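Local coordinates for protein fumarylacetoacetate hydrolase (Burkholderia xenovorans, PDB 5TI1) that probably hydrolyses fumarylacetoacetate to fumarate and acetoacetate, the last step of phenylalanine and tyrosine breakdown, using a bound divalent metal ion, at residues V256-W261 / F282-S287. Residues are numbered along the deposited sequence; the frame is centred on the assembly and turned at random.
Sequences VLLNDW and FATTIS. With NA (sodium ion), chain L; MG (magnesium ion), chain K.
Trp261 and Thr285 meet at the metal end of an antiparallel strand pair in the mixed sheet of the FAH-family catalytic domain. The indole points its NE1 edge at the threonine: NE1 donates to Thr285 OG1 at 2.7 Å, almost straight (176°), with the oxygen in the ring plane. OG1 is placed there by a chi1 of -57°, which turns it anti to its own carbonyl carbon. Asn259 ND2 sits above one indole face, toward its rim, and OD1 of the same amide is hydrogen-bonded to Glu226 N, while Phe282 brings CZ to 3.6 Å from Trp261 CB. Between the backbones, Asn259 and Thr285 form a hydrogen-bonded pair, with Asn259 N 2.8 Å from Thr285 O. On the face of Leu258 and Ile286, Leu258 sets CD2 against Thr284 CG2 and its CG against Ile286 CG2. Farther along, Ser287 OG, rather than Ser287 O, takes the N-H of Leu257 at 2.8 Å, and Ser287 N returns a bond to Leu257 O. Back at the Trp261 end, a sodium ion is bound by Trp261 O, Ala283 O, Lys280 O and, more loosely, Thr284 OG1 at 2.9 Å. Asp260 bridges two metals: its carboxylate gives OD2 to the magnesium ion, shared with Asp153, Glu226 and Glu228, and turns OD1 to the sodium ion, 2.4 Å from that oxygen.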
loop_
_atom_site.group_PDB
_atom_site.type_symbol
_atom_site.label_atom_id
_atom_site.label_comp_id
_atom_site.label_asym_id
_atom_site.label_seq_id
_atom_site.Cartn_x
_atom_site.Cartn_y
_atom_site.Cartn_z
ATOM N N VAL B 256 -7.329 12.158 11.216
ATOM C CA VAL B 256 -8.698 11.972 10.763
ATOM C C VAL B 256 -9.316 10.848 11.590
ATOM O O VAL B 256 -8.624 10.116 12.298
ATOM C CB VAL B 256 -8.781 11.635 9.261
ATOM C CG1 VAL B 256 -8.277 12.801 8.422
ATOM C CG2 VAL B 256 -8.011 10.346 8.970
ATOM N N LEU B 257 -10.635 10.713 11.488
ATOM C CA LEU B 257 -11.314 9.519 11.974
ATOM C C LEU B 257 -11.245 8.430 10.910
ATOM O O LEU B 257 -11.234 8.715 9.714
ATOM C CB LEU B 257 -12.774 9.823 12.309
ATOM C CG LEU B 257 -13.003 10.963 13.318
ATOM C CD1 LEU B 257 -14.479 11.290 13.443
ATOM C CD2 LEU B 257 -12.424 10.610 14.666
ATOM N N LEU B 258 -11.211 7.173 11.351
ATOM C CA LEU B 258 -10.946 6.050 10.453
ATOM C C LEU B 258 -11.774 4.853 10.893
ATOM O O LEU B 258 -11.648 4.391 12.032
ATOM C CB LEU B 258 -9.447 5.702 10.430
ATOM C CG LEU B 258 -8.931 4.719 9.361
ATOM C CD1 LEU B 258 -7.415 4.919 9.100
ATOM C CD2 LEU B 258 -9.200 3.277 9.739
ATOM N N ASN B 259 -12.627 4.359 9.995
ATOM C CA ASN B 259 -13.408 3.153 10.228
ATOM C C ASN B 259 -12.838 2.059 9.335
ATOM O O ASN B 259 -13.063 2.060 8.118
ATOM C CB ASN B 259 -14.892 3.379 9.940
ATOM C CG ASN B 259 -15.737 2.150 10.252
ATOM O OD1 ASN B 259 -15.200 1.106 10.655
ATOM N ND2 ASN B 259 -17.068 2.267 10.085
ATOM N N ASP B 260 -12.117 1.119 9.945
ATOM C CA ASP B 260 -11.523 -0.001 9.216
ATOM C C ASP B 260 -12.539 -1.138 9.170
ATOM O O ASP B 260 -12.502 -2.079 9.968
ATOM C CB ASP B 260 -10.217 -0.434 9.878
ATOM C CG ASP B 260 -9.602 -1.660 9.220
ATOM O OD1 ASP B 260 -9.885 -1.904 8.023
ATOM O OD2 ASP B 260 -8.848 -2.391 9.910
ATOM N N TRP B 261 -13.473 -1.033 8.218
ATOM C CA TRP B 261 -14.501 -2.054 8.047
ATOM C C TRP B 261 -13.879 -3.444 7.977
ATOM O O TRP B 261 -12.898 -3.664 7.261
ATOM C CB TRP B 261 -15.313 -1.788 6.779
ATOM C CG TRP B 261 -15.907 -0.413 6.668
ATOM C CD1 TRP B 261 -15.371 0.663 6.011
ATOM C CD2 TRP B 261 -17.161 0.031 7.208
ATOM N NE1 TRP B 261 -16.209 1.751 6.122
ATOM C CE2 TRP B 261 -17.316 1.389 6.846
ATOM C CE3 TRP B 261 -18.162 -0.583 7.961
ATOM C CZ2 TRP B 261 -18.443 2.135 7.196
ATOM C CZ3 TRP B 261 -19.279 0.163 8.320
ATOM C CH2 TRP B 261 -19.412 1.507 7.932
ATOM N N PHE B 282 -11.788 -4.436 1.478
ATOM C CA PHE B 282 -12.951 -4.086 0.665
ATOM C C PHE B 282 -13.401 -2.641 0.891
ATOM O O PHE B 282 -14.085 -2.080 0.030
ATOM C CB PHE B 282 -14.108 -5.060 0.936
ATOM C CG PHE B 282 -14.639 -5.011 2.346
ATOM C CD1 PHE B 282 -14.111 -5.826 3.330
ATOM C CD2 PHE B 282 -15.682 -4.160 2.675
ATOM C CE1 PHE B 282 -14.599 -5.783 4.628
ATOM C CE2 PHE B 282 -16.178 -4.109 3.962
ATOM C CZ PHE B 282 -15.635 -4.920 4.944
ATOM N N ALA B 283 -13.014 -2.028 2.009
ATOM C CA ALA B 283 -13.397 -0.651 2.320
ATOM C C ALA B 283 -12.744 -0.181 3.613
ATOM O O ALA B 283 -12.721 -0.914 4.603
ATOM C CB ALA B 283 -14.917 -0.508 2.460
ATOM N N THR B 284 -12.217 1.038 3.603
ATOM C CA THR B 284 -11.811 1.737 4.808
ATOM C C THR B 284 -12.257 3.177 4.629
ATOM O O THR B 284 -11.998 3.769 3.579
ATOM C CB THR B 284 -10.292 1.645 5.031
ATOM O OG1 THR B 284 -9.906 0.270 5.183
ATOM C CG2 THR B 284 -9.895 2.417 6.277
ATOM N N THR B 285 -12.964 3.730 5.616
ATOM C CA THR B 285 -13.522 5.071 5.497
ATOM C C THR B 285 -12.762 6.037 6.403
ATOM O O THR B 285 -12.449 5.708 7.549
ATOM C CB THR B 285 -15.025 5.076 5.841
ATOM O OG1 THR B 285 -15.714 4.155 4.992
ATOM C CG2 THR B 285 -15.633 6.456 5.642
ATOM N N ILE B 286 -12.451 7.228 5.891
ATOM C CA ILE B 286 -11.929 8.285 6.749
ATOM C C ILE B 286 -12.806 9.529 6.642
ATOM O O ILE B 286 -13.485 9.768 5.636
ATOM C CB ILE B 286 -10.450 8.639 6.457
ATOM C CG1 ILE B 286 -10.258 9.157 5.025
ATOM C CG2 ILE B 286 -9.551 7.434 6.733
ATOM C CD1 ILE B 286 -8.830 9.689 4.764
ATOM N N SER B 287 -12.792 10.318 7.716
ATOM C CA SER B 287 -13.426 11.617 7.708
ATOM C C SER B 287 -12.673 12.557 6.765
ATOM O O SER B 287 -11.494 12.338 6.460
ATOM C CB SER B 287 -13.461 12.191 9.126
ATOM O OG SER B 287 -12.157 12.269 9.668
HETATM NA NA NA L . -11.297 -2.063 6.131
HETATM MG MG MG K . -8.018 -2.090 12.112
#